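Local structure of beta-galactoside alpha-2,6-sialyltransferase (Photobacterium sp., 2Z4T) at residues A[293-301]-A[484-492]; A[463-474]-A[492-503]. The protein transfers sialic acid from a CMP-linked donor to beta-galactosides such as lactose in alpha-2,6 linkage, using a GT-B fold that also carries magnesium ions. All blocks are in the same frame, centred on the assembly; numbering follows the deposited sequence. Where two conformers were deposited one is given.

Interaction 1 of 2, residues A[293-301]-A[484-492]. With MG (magnesium ion), chain M; PO4 (phosphate ion), chain I.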
loop_
_atom_site.group_PDB
_atom_site.type_symbol
_atom_site.label_atom_id
_atom_site.label_comp_id
_atom_site.label_asym_id
_atom_site.label_seq_id
_atom_site.Cartn_x
_atom_site.Cartn_y
_atom_site.Cartn_z
ATOM N N LEU A 293 9.214 6.625 -4.202
ATOM C CA LEU A 293 9.342 7.351 -2.941
ATOM C C LEU A 293 9.914 8.756 -3.171
ATOM O O LEU A 293 9.453 9.735 -2.569
ATOM C CB LEU A 293 10.228 6.575 -1.962
ATOM C CG LEU A 293 10.421 7.114 -0.546
ATOM C CD1 LEU A 293 9.092 7.340 0.155
ATOM C CD2 LEU A 293 11.311 6.175 0.256
ATOM N N ARG A 294 10.923 8.853 -4.026
ATOM C CA ARG A 294 11.468 10.144 -4.401
ATOM C C ARG A 294 11.784 10.131 -5.888
ATOM O O ARG A 294 12.898 9.788 -6.304
ATOM C CB ARG A 294 12.709 10.479 -3.571
ATOM C CG ARG A 294 12.424 10.950 -2.125
ATOM C CD ARG A 294 11.789 12.344 -2.073
ATOM N NE ARG A 294 12.738 13.376 -2.510
ATOM C CZ ARG A 294 13.539 14.064 -1.694
ATOM N NH1 ARG A 294 13.504 13.846 -0.379
ATOM N NH2 ARG A 294 14.381 14.970 -2.185
ATOM N N LYS A 295 10.784 10.491 -6.683
ATOM C CA LYS A 295 10.921 10.579 -8.128
ATOM C C LYS A 295 12.096 11.441 -8.574
ATOM O O LYS A 295 12.737 11.141 -9.589
ATOM C CB LYS A 295 9.626 11.105 -8.739
ATOM C CG LYS A 295 9.664 11.283 -10.238
ATOM C CD LYS A 295 8.292 11.675 -10.748
ATOM C CE LYS A 295 8.389 12.487 -12.028
ATOM N NZ LYS A 295 7.097 12.451 -12.761
ATOM N N ASP A 296 12.383 12.499 -7.821
ATOM C CA ASP A 296 13.400 13.463 -8.218
ATOM C C ASP A 296 14.801 12.864 -8.219
ATOM O O ASP A 296 15.723 13.436 -8.792
ATOM C CB ASP A 296 13.331 14.761 -7.384
ATOM C CG ASP A 296 13.376 14.519 -5.869
ATOM O OD1 ASP A 296 12.997 13.416 -5.404
ATOM O OD2 ASP A 296 13.769 15.457 -5.136
ATOM N N TYR A 297 14.961 11.703 -7.602
ATOM C CA TYR A 297 16.244 11.026 -7.642
ATOM C C TYR A 297 16.681 10.705 -9.079
ATOM O O TYR A 297 17.875 10.798 -9.402
ATOM C CB TYR A 297 16.239 9.756 -6.794
ATOM C CG TYR A 297 17.624 9.211 -6.602
ATOM C CD1 TYR A 297 18.561 9.922 -5.849
ATOM C CD2 TYR A 297 18.017 8.001 -7.185
ATOM C CE1 TYR A 297 19.840 9.440 -5.652
ATOM C CE2 TYR A 297 19.312 7.496 -6.989
ATOM C CZ TYR A 297 20.216 8.227 -6.224
ATOM O OH TYR A 297 21.511 7.789 -6.033
ATOM N N LEU A 298 15.733 10.340 -9.947
ATOM C CA LEU A 298 16.109 10.053 -11.341
ATOM C C LEU A 298 16.534 11.298 -12.155
ATOM O O LEU A 298 16.994 11.167 -13.288
ATOM C CB LEU A 298 15.028 9.259 -12.072
ATOM C CG LEU A 298 14.689 7.880 -11.512
ATOM C CD1 LEU A 298 13.861 7.078 -12.541
ATOM C CD2 LEU A 298 15.942 7.122 -11.073
ATOM N N THR A 299 16.414 12.485 -11.560
ATOM C CA THR A 299 16.769 13.750 -12.206
ATOM C C THR A 299 17.985 14.348 -11.519
ATOM O O THR A 299 18.929 14.799 -12.182
ATOM C CB THR A 299 15.587 14.748 -12.152
ATOM O OG1 THR A 299 14.542 14.290 -13.015
ATOM C CG2 THR A 299 16.021 16.186 -12.568
ATOM N N LEU A 300 17.951 14.357 -10.185
ATOM C CA LEU A 300 19.099 14.751 -9.359
ATOM C C LEU A 300 20.406 14.030 -9.741
ATOM O O LEU A 300 21.474 14.653 -9.700
ATOM C CB LEU A 300 18.780 14.512 -7.887
ATOM C CG LEU A 300 17.780 15.503 -7.256
ATOM C CD1 LEU A 300 17.266 15.003 -5.919
ATOM C CD2 LEU A 300 18.400 16.912 -7.107
ATOM N N GLU A 301 20.331 12.731 -10.076
ATOM C CA GLU A 301 21.488 11.982 -10.604
ATOM C C GLU A 301 21.522 12.016 -12.130
ATOM O O GLU A 301 20.776 11.290 -12.783
ATOM C CB GLU A 301 21.487 10.524 -10.158
ATOM C CG GLU A 301 21.719 10.297 -8.673
ATOM C CD GLU A 301 23.172 10.432 -8.272
ATOM O OE1 GLU A 301 24.031 10.558 -9.177
ATOM O OE2 GLU A 301 23.448 10.398 -7.047
ATOM N N GLN A 484 25.012 8.381 0.637
ATOM C CA GLN A 484 25.099 9.156 -0.598
ATOM C C GLN A 484 23.731 9.441 -1.244
ATOM O O GLN A 484 23.534 10.525 -1.775
ATOM C CB GLN A 484 26.080 8.500 -1.601
ATOM C CG GLN A 484 27.562 8.526 -1.190
ATOM C CD GLN A 484 28.072 9.951 -0.887
ATOM O OE1 GLN A 484 27.881 10.871 -1.681
ATOM N NE2 GLN A 484 28.694 10.128 0.272
ATOM N N VAL A 485 22.784 8.499 -1.174
ATOM C CA VAL A 485 21.388 8.798 -1.569
ATOM C C VAL A 485 20.946 10.144 -0.945
ATOM O O VAL A 485 20.256 10.939 -1.612
ATOM C CB VAL A 485 20.459 7.625 -1.424
ATOM C CG1 VAL A 485 19.043 8.026 -1.797
ATOM C CG2 VAL A 485 20.954 6.500 -2.341
ATOM N N MET A 486 21.183 10.396 0.338
ATOM C CA MET A 486 20.161 10.815 1.273
ATOM C C MET A 486 20.768 12.257 1.284
ATOM O O MET A 486 20.066 13.279 1.388
ATOM C CB MET A 486 20.232 10.165 2.646
ATOM C CG MET A 486 19.211 9.045 2.798
ATOM S SD MET A 486 18.772 8.733 4.500
ATOM C CE MET A 486 19.771 7.370 4.855
ATOM N N ILE A 487 22.094 12.309 1.105
ATOM C CA ILE A 487 22.786 13.540 0.770
ATOM C C ILE A 487 22.274 14.115 -0.553
ATOM O O ILE A 487 21.884 15.271 -0.594
ATOM C CB ILE A 487 24.319 13.355 0.685
ATOM C CG1 ILE A 487 24.928 13.104 2.062
ATOM C CG2 ILE A 487 24.976 14.585 0.051
ATOM C CD1 ILE A 487 26.323 12.517 2.003
ATOM N N LYS A 488 22.282 13.317 -1.624
ATOM C CA LYS A 488 21.822 13.782 -2.934
ATOM C C LYS A 488 20.408 14.321 -2.916
ATOM O O LYS A 488 20.096 15.276 -3.634
ATOM C CB LYS A 488 21.875 12.660 -3.972
ATOM C CG LYS A 488 22.775 12.948 -5.125
ATOM C CD LYS A 488 22.312 14.163 -5.897
ATOM C CE LYS A 488 23.304 14.503 -7.015
ATOM N NZ LYS A 488 24.662 14.851 -6.528
ATOM N N LEU A 489 19.554 13.684 -2.117
ATOM C CA LEU A 489 18.176 14.100 -1.963
ATOM C C LEU A 489 18.006 15.347 -1.084
ATOM O O LEU A 489 16.887 15.838 -0.910
ATOM C CB LEU A 489 17.336 12.946 -1.406
ATOM C CG LEU A 489 17.200 11.710 -2.292
ATOM C CD1 LEU A 489 16.549 10.603 -1.479
ATOM C CD2 LEU A 489 16.363 12.048 -3.491
ATOM N N GLY A 490 19.111 15.855 -0.542
ATOM C CA GLY A 490 19.084 17.042 0.292
ATOM C C GLY A 490 18.498 16.784 1.663
ATOM O O GLY A 490 18.056 17.700 2.331
ATOM N N ILE A 491 18.472 15.530 2.090
ATOM C CA ILE A 491 17.926 15.207 3.399
ATOM C C ILE A 491 18.941 15.553 4.467
ATOM O O ILE A 491 18.625 16.042 5.532
ATOM C CB ILE A 491 17.536 13.735 3.465
ATOM C CG1 ILE A 491 16.415 13.478 2.445
ATOM C CG2 ILE A 491 17.126 13.365 4.891
ATOM C CD1 ILE A 491 16.201 12.039 2.093
ATOM N N VAL A 492 20.193 15.362 4.126
ATOM C CA VAL A 492 21.255 15.502 5.064
ATOM C C VAL A 492 22.403 16.130 4.284
ATOM O O VAL A 492 22.468 16.001 3.057
ATOM C CB VAL A 492 21.572 14.080 5.615
ATOM C CG1 VAL A 492 22.566 13.302 4.712
ATOM C CG2 VAL A 492 22.026 14.151 7.011
HETATM MG MG MG M . 24.379 10.461 -11.650
HETATM P P PO4 I . 3.576 12.660 -10.605
HETATM O O1 PO4 I . 4.938 12.261 -11.128
HETATM O O2 PO4 I . 2.591 12.636 -11.763
HETATM O O3 PO4 I . 3.138 11.668 -9.558
HETATM O O4 PO4 I . 3.710 14.048 -10.005
HETATM O O HOH W 1 14.205 16.306 0.749
HETATM O O HOH W 2 25.524 12.760 -8.612
#
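Leu489 packs against Arg294, Tyr297 and Leu300 where the two halves of the GT-B fold meet. Residues 293-301 follow strand 288-292 of the mixed sheet, whereas residues 484-492 finish helix 481-488 beside the parallel sheet of the other half. The tight part gathers round one methyl, CD2 of Leu489. This lies 3.9 Å from Tyr297 CD1 and, at the same separation of 3.9 Å, from Leu300 CD1, and it sits over one face of the Arg294 guanidinium, displaced toward the rim. Tyr297 turns its CG anti to the backbone N (chi1 -168°), which carries the ring toward the helix; there CE1 meets Val485 CG1, and Lys488 CB arrives at the ring edge.

The guanidinium itself is fixed side-on by a salt bridge in which NE donates to Asp296 OD1 at 2.9 Å and NH2 to OD2, both on syn lone pairs and nearly in the guanidinium plane. NH2 also crosses to Leu489 O at 2.9 Å, in the carbonyl plane on a lone pair, with 147° at the hydrogen. Leu489 directly follows the helix, which ends in a Schellman motif at Gly490, of positive phi. NH1 has Phe453 O as an outside partner and shares a water with Leu489 O.

The methylenes of Lys488 still pack: CG lies against Glu301 OE2, and CE then runs alongside Leu300 O. Only the ammonium end is loose, NZ staying 4.6 Å from Glu301 OE2. Glu301 OE1 binds magnesium at 2.5 Å and also accepts a hydrogen bond from Arg244. One water carries the link, donating to Glu301 OE1 at 2.7 Å and accepting from Lys488 NZ at 3.1 Å.

Interaction 2 of 2, residues A[463-474]-A[492-503]. With PO4 (phosphate ion), chain J.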
loop_
_atom_site.group_PDB
_atom_site.type_symbol
_atom_site.label_atom_id
_atom_site.label_comp_id
_atom_site.label_asym_id
_atom_site.label_seq_id
_atom_site.Cartn_x
_atom_site.Cartn_y
_atom_site.Cartn_z
ATOM N N ILE A 463 19.628 13.109 12.100
ATOM C CA ILE A 463 19.540 11.750 11.624
ATOM C C ILE A 463 20.855 11.055 11.920
ATOM O O ILE A 463 21.915 11.651 11.830
ATOM C CB ILE A 463 19.242 11.713 10.115
ATOM C CG1 ILE A 463 17.898 12.383 9.811
ATOM C CG2 ILE A 463 19.236 10.286 9.593
ATOM C CD1 ILE A 463 17.597 12.490 8.327
ATOM N N VAL A 464 20.811 9.790 12.296
ATOM C CA VAL A 464 22.052 9.103 12.591
ATOM C C VAL A 464 22.089 7.841 11.772
ATOM O O VAL A 464 21.095 7.118 11.698
ATOM C CB VAL A 464 22.199 8.791 14.096
ATOM C CG1 VAL A 464 23.446 7.950 14.351
ATOM C CG2 VAL A 464 22.246 10.081 14.900
ATOM N N PHE A 465 23.231 7.591 11.148
ATOM C CA PHE A 465 23.435 6.393 10.368
ATOM C C PHE A 465 24.122 5.320 11.191
ATOM O O PHE A 465 24.839 5.598 12.146
ATOM C CB PHE A 465 24.277 6.691 9.126
ATOM C CG PHE A 465 23.597 7.570 8.130
ATOM C CD1 PHE A 465 23.038 7.026 6.984
ATOM C CD2 PHE A 465 23.521 8.941 8.330
ATOM C CE1 PHE A 465 22.401 7.848 6.052
ATOM C CE2 PHE A 465 22.881 9.766 7.399
ATOM C CZ PHE A 465 22.315 9.220 6.266
ATOM N N THR A 466 23.889 4.096 10.759
ATOM C CA THR A 466 24.420 2.858 11.280
ATOM C C THR A 466 25.956 2.693 11.211
ATOM O O THR A 466 26.603 3.169 10.303
ATOM C CB THR A 466 23.671 1.776 10.489
ATOM O OG1 THR A 466 22.499 1.396 11.231
ATOM C CG2 THR A 466 24.528 0.574 10.096
ATOM N N SER A 467 26.524 2.029 12.205
ATOM C CA SER A 467 27.932 1.663 12.223
ATOM C C SER A 467 27.993 0.218 12.657
ATOM O O SER A 467 27.102 -0.253 13.360
ATOM C CB SER A 467 28.709 2.514 13.229
ATOM O OG SER A 467 28.875 3.838 12.773
ATOM N N THR A 468 29.029 -0.500 12.240
ATOM C CA THR A 468 29.212 -1.886 12.709
ATOM C C THR A 468 30.132 -1.818 13.925
ATOM O O THR A 468 30.619 -0.731 14.267
ATOM C CB THR A 468 29.793 -2.839 11.609
ATOM O OG1 THR A 468 30.986 -2.272 11.037
ATOM C CG2 THR A 468 28.765 -3.107 10.492
ATOM N N GLU A 469 30.363 -2.952 14.590
ATOM C CA GLU A 469 31.305 -2.979 15.725
ATOM C C GLU A 469 32.771 -2.903 15.256
ATOM O O GLU A 469 33.707 -3.005 16.058
ATOM C CB GLU A 469 31.087 -4.227 16.581
ATOM C CG GLU A 469 29.717 -4.322 17.219
ATOM C CD GLU A 469 29.722 -5.167 18.482
ATOM O OE1 GLU A 469 28.868 -6.077 18.596
ATOM O OE2 GLU A 469 30.581 -4.918 19.359
ATOM N N THR A 470 32.957 -2.704 13.955
ATOM C CA THR A 470 34.268 -2.775 13.352
ATOM C C THR A 470 34.823 -1.378 12.994
ATOM O O THR A 470 35.648 -0.827 13.738
ATOM C CB THR A 470 34.292 -3.857 12.174
ATOM O OG1 THR A 470 35.479 -4.653 12.264
ATOM C CG2 THR A 470 34.138 -3.260 10.729
ATOM N N ILE A 471 34.311 -0.784 11.910
ATOM C CA ILE A 471 35.060 0.233 11.129
ATOM C C ILE A 471 36.229 0.847 11.921
ATOM O O ILE A 471 37.316 0.277 11.849
ATOM C CB ILE A 471 34.168 1.199 10.246
ATOM C CG1 ILE A 471 33.163 0.392 9.422
ATOM C CG2 ILE A 471 35.019 1.957 9.264
ATOM C CD1 ILE A 471 32.759 1.024 8.071
ATOM N N THR A 472 36.075 1.935 12.684
ATOM C CA THR A 472 34.905 2.828 12.786
ATOM C C THR A 472 35.049 3.940 11.711
ATOM O O THR A 472 34.136 4.754 11.499
ATOM C CB THR A 472 34.826 3.453 14.237
ATOM O OG1 THR A 472 34.542 2.434 15.215
ATOM C CG2 THR A 472 33.780 4.570 14.334
ATOM N N ASP A 473 36.207 3.916 11.039
ATOM C CA ASP A 473 36.685 4.889 10.036
ATOM C C ASP A 473 35.646 5.704 9.219
ATOM O O ASP A 473 34.719 5.135 8.644
ATOM C CB ASP A 473 37.634 4.155 9.088
ATOM C CG ASP A 473 38.515 5.084 8.342
ATOM O OD1 ASP A 473 39.198 5.880 9.025
ATOM O OD2 ASP A 473 38.511 5.031 7.091
ATOM N N ARG A 474 35.837 7.022 9.123
ATOM C CA ARG A 474 34.780 7.913 8.615
ATOM C C ARG A 474 34.726 8.098 7.095
ATOM O O ARG A 474 33.639 8.192 6.513
ATOM C CB ARG A 474 34.826 9.283 9.300
ATOM C CG ARG A 474 33.615 10.145 8.956
ATOM C CD ARG A 474 33.734 11.556 9.466
ATOM N NE ARG A 474 32.742 12.453 8.882
ATOM C CZ ARG A 474 31.475 12.540 9.275
ATOM N NH1 ARG A 474 31.033 11.756 10.241
ATOM N NH2 ARG A 474 30.649 13.408 8.693
ATOM N N VAL A 492 20.193 15.362 4.126
ATOM C CA VAL A 492 21.255 15.502 5.064
ATOM C C VAL A 492 22.403 16.130 4.284
ATOM O O VAL A 492 22.468 16.001 3.057
ATOM C CB VAL A 492 21.572 14.080 5.615
ATOM C CG1 VAL A 492 22.566 13.302 4.712
ATOM C CG2 VAL A 492 22.026 14.151 7.011
ATOM N N LYS A 493 23.286 16.830 4.978
ATOM C CA LYS A 493 24.474 17.420 4.349
ATOM C C LYS A 493 25.701 16.601 4.726
ATOM O O LYS A 493 25.818 16.179 5.877
ATOM C CB LYS A 493 24.634 18.881 4.781
ATOM C CG LYS A 493 23.878 19.872 3.899
ATOM C CD LYS A 493 23.873 21.313 4.467
ATOM C CE LYS A 493 22.428 21.744 4.795
ATOM N NZ LYS A 493 22.321 23.150 5.285
ATOM N N GLU A 494 26.610 16.372 3.776
ATOM C CA GLU A 494 27.752 15.494 4.030
ATOM C C GLU A 494 28.550 15.885 5.276
ATOM O O GLU A 494 28.838 15.041 6.127
ATOM C CB GLU A 494 28.692 15.374 2.824
ATOM C CG GLU A 494 29.527 14.084 2.869
ATOM C CD GLU A 494 30.600 13.988 1.775
ATOM O OE1 GLU A 494 31.573 14.779 1.840
ATOM O OE2 GLU A 494 30.482 13.095 0.880
ATOM N N GLU A 495 28.907 17.157 5.389
ATOM C CA GLU A 495 29.734 17.596 6.509
ATOM C C GLU A 495 29.057 17.377 7.875
ATOM O O GLU A 495 29.724 17.395 8.900
ATOM C CB GLU A 495 30.222 19.052 6.316
ATOM C CG GLU A 495 29.113 20.147 6.179
ATOM C CD GLU A 495 28.364 20.127 4.818
ATOM O OE1 GLU A 495 28.699 19.301 3.921
ATOM O OE2 GLU A 495 27.420 20.942 4.652
ATOM N N ASN A 496 27.745 17.134 7.881
ATOM C CA ASN A 496 27.010 16.891 9.125
ATOM C C ASN A 496 26.496 15.457 9.345
ATOM O O ASN A 496 25.796 15.203 10.336
ATOM C CB ASN A 496 25.809 17.832 9.242
ATOM C CG ASN A 496 26.172 19.310 9.072
ATOM O OD1 ASN A 496 27.346 19.703 9.085
ATOM N ND2 ASN A 496 25.146 20.137 8.904
ATOM N N VAL A 497 26.798 14.535 8.429
ATOM C CA VAL A 497 26.355 13.152 8.573
ATOM C C VAL A 497 26.897 12.627 9.891
ATOM O O VAL A 497 28.064 12.875 10.213
ATOM C CB VAL A 497 26.894 12.255 7.435
ATOM C CG1 VAL A 497 26.738 10.803 7.768
ATOM C CG2 VAL A 497 26.210 12.577 6.118
ATOM N N LEU A 498 26.065 11.921 10.651
ATOM C CA LEU A 498 26.511 11.296 11.896
ATOM C C LEU A 498 26.454 9.779 11.786
ATOM O O LEU A 498 25.522 9.257 11.225
ATOM C CB LEU A 498 25.631 11.758 13.067
ATOM C CG LEU A 498 25.577 13.273 13.258
ATOM C CD1 LEU A 498 24.393 13.712 14.130
ATOM C CD2 LEU A 498 26.928 13.778 13.835
ATOM N N PHE A 499 27.423 9.072 12.339
ATOM C CA PHE A 499 27.335 7.619 12.410
ATOM C C PHE A 499 27.295 7.284 13.871
ATOM O O PHE A 499 27.896 7.990 14.643
ATOM C CB PHE A 499 28.555 6.950 11.740
ATOM C CG PHE A 499 28.674 7.249 10.297
ATOM C CD1 PHE A 499 27.948 6.500 9.358
ATOM C CD2 PHE A 499 29.487 8.297 9.859
ATOM C CE1 PHE A 499 28.033 6.785 7.987
ATOM C CE2 PHE A 499 29.581 8.606 8.501
ATOM C CZ PHE A 499 28.858 7.849 7.561
ATOM N N TRP A 500 26.604 6.225 14.279
ATOM C CA TRP A 500 26.530 5.747 15.667
ATOM C C TRP A 500 27.822 5.901 16.433
ATOM O O TRP A 500 27.850 6.045 17.656
ATOM C CB TRP A 500 26.204 4.256 15.701
ATOM C CG TRP A 500 24.765 3.894 15.570
ATOM C CD1 TRP A 500 23.689 4.713 15.742
ATOM C CD2 TRP A 500 24.236 2.592 15.283
ATOM N NE1 TRP A 500 22.524 4.010 15.560
ATOM C CE2 TRP A 500 22.827 2.706 15.281
ATOM C CE3 TRP A 500 24.816 1.341 15.030
ATOM C CZ2 TRP A 500 21.982 1.619 15.024
ATOM C CZ3 TRP A 500 23.975 0.254 14.776
ATOM C CH2 TRP A 500 22.571 0.404 14.777
ATOM N N ALA A 501 28.952 5.979 15.730
ATOM C CA ALA A 501 30.190 5.564 16.405
ATOM C C ALA A 501 31.469 6.401 16.746
ATOM O O ALA A 501 32.239 5.880 17.567
ATOM C CB ALA A 501 30.605 4.154 15.884
ATOM N N ASP A 502 31.770 7.626 16.276
ATOM C CA ASP A 502 30.977 8.837 15.904
ATOM C C ASP A 502 30.259 9.627 17.001
ATOM O O ASP A 502 30.506 10.828 17.144
ATOM C CB ASP A 502 30.191 8.767 14.591
ATOM C CG ASP A 502 30.005 10.163 13.924
ATOM O OD1 ASP A 502 29.936 10.249 12.683
ATOM O OD2 ASP A 502 29.929 11.186 14.634
ATOM N N LEU A 503 29.394 8.994 17.786
ATOM C CA LEU A 503 28.680 9.778 18.782
ATOM C C LEU A 503 29.323 9.558 20.145
ATOM O O LEU A 503 29.913 8.500 20.379
ATOM C CB LEU A 503 27.211 9.382 18.852
ATOM C CG LEU A 503 26.315 9.651 17.651
ATOM C CD1 LEU A 503 24.965 8.988 17.907
ATOM C CD2 LEU A 503 26.170 11.150 17.347
HETATM P P PO4 J . 22.199 18.156 7.961
HETATM O O1 PO4 J . 23.160 17.084 7.516
HETATM O O2 PO4 J . 21.916 19.093 6.807
HETATM O O3 PO4 J . 20.900 17.511 8.417
HETATM O O4 PO4 J . 22.851 18.907 9.100
HETATM O O HOH W 3 23.215 12.358 9.600
#
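Phe465 and Phe499 pair in parallel at the edge of the six-stranded parallel sheet, within its last beta-alpha-beta unit, where helix 481-488 links strand 460-465 to strand 498-499. The backbone bonds come first. Phe465 N gives a nearly straight bond (170°) to Leu498 O at 2.8 Å. Trp500 was modelled in two conformers, so its details hold for one copy; in that copy its N returns a bond to Phe465 O, also at 2.8 Å. Farther back the ladder loosens: a water stands between Ile463 O and Leu498 N.

Apolar packing divides between the sheet faces. With Phe465, CD2 meets Val497 CG1 at 3.8 Å and CB meets Phe499 CD1, while Val483 and Met486 of helix 481-488 also touch Phe465. With Val464, CG1 and the Leu503 CD1 methyl approach tip to tip, and CG1 also touches the Trp500 indole, which helix 371-386 backs. Across the two segments the indole makes a CH-pi contact, Thr466 CA lying 4.1 Å from the centroid of the Trp500 six-membered ring, over its face; Tyr374 meets the indole edge-to-face.

Polar bonds close the outer side. Asp502 is also modelled twice, so the salt bridge of its OD1 with Arg474 NH1 and the bond from Phe499 N to the same oxygen are both doubtful. Arg474, extended with CG anti to the backbone N (chi1 -171°), reaches back to grip Val497 O end-on, NH2 at 3.0 Å and NH1 at 3.2 Å, with the oxygen in the guanidinium plane and both nitrogens on the same face of the carbonyl plane.

How the interactions relate
Helix 481-488 connects the two contacts. Interaction 1 ties its C-terminal end to the opposite half of the GT-B fold, while interaction 2 joins the strands before and after it at the sheet edge, and Val492 belongs to both. The residues just after the helix touch strand 460-465 through Ile491 on Ile463. Both contacts are partly buried; in interaction 1 a guanidinium lies in the middle of the packing, in interaction 2 the middle is strand backbone with phenyl rings. Interaction 2 lies farther from the centre of the chain and buries about twice the surface. Its backbone is bonded strand to strand; interaction 1 relies on side chains, a single direct bond, waters and a neighbouring magnesium site.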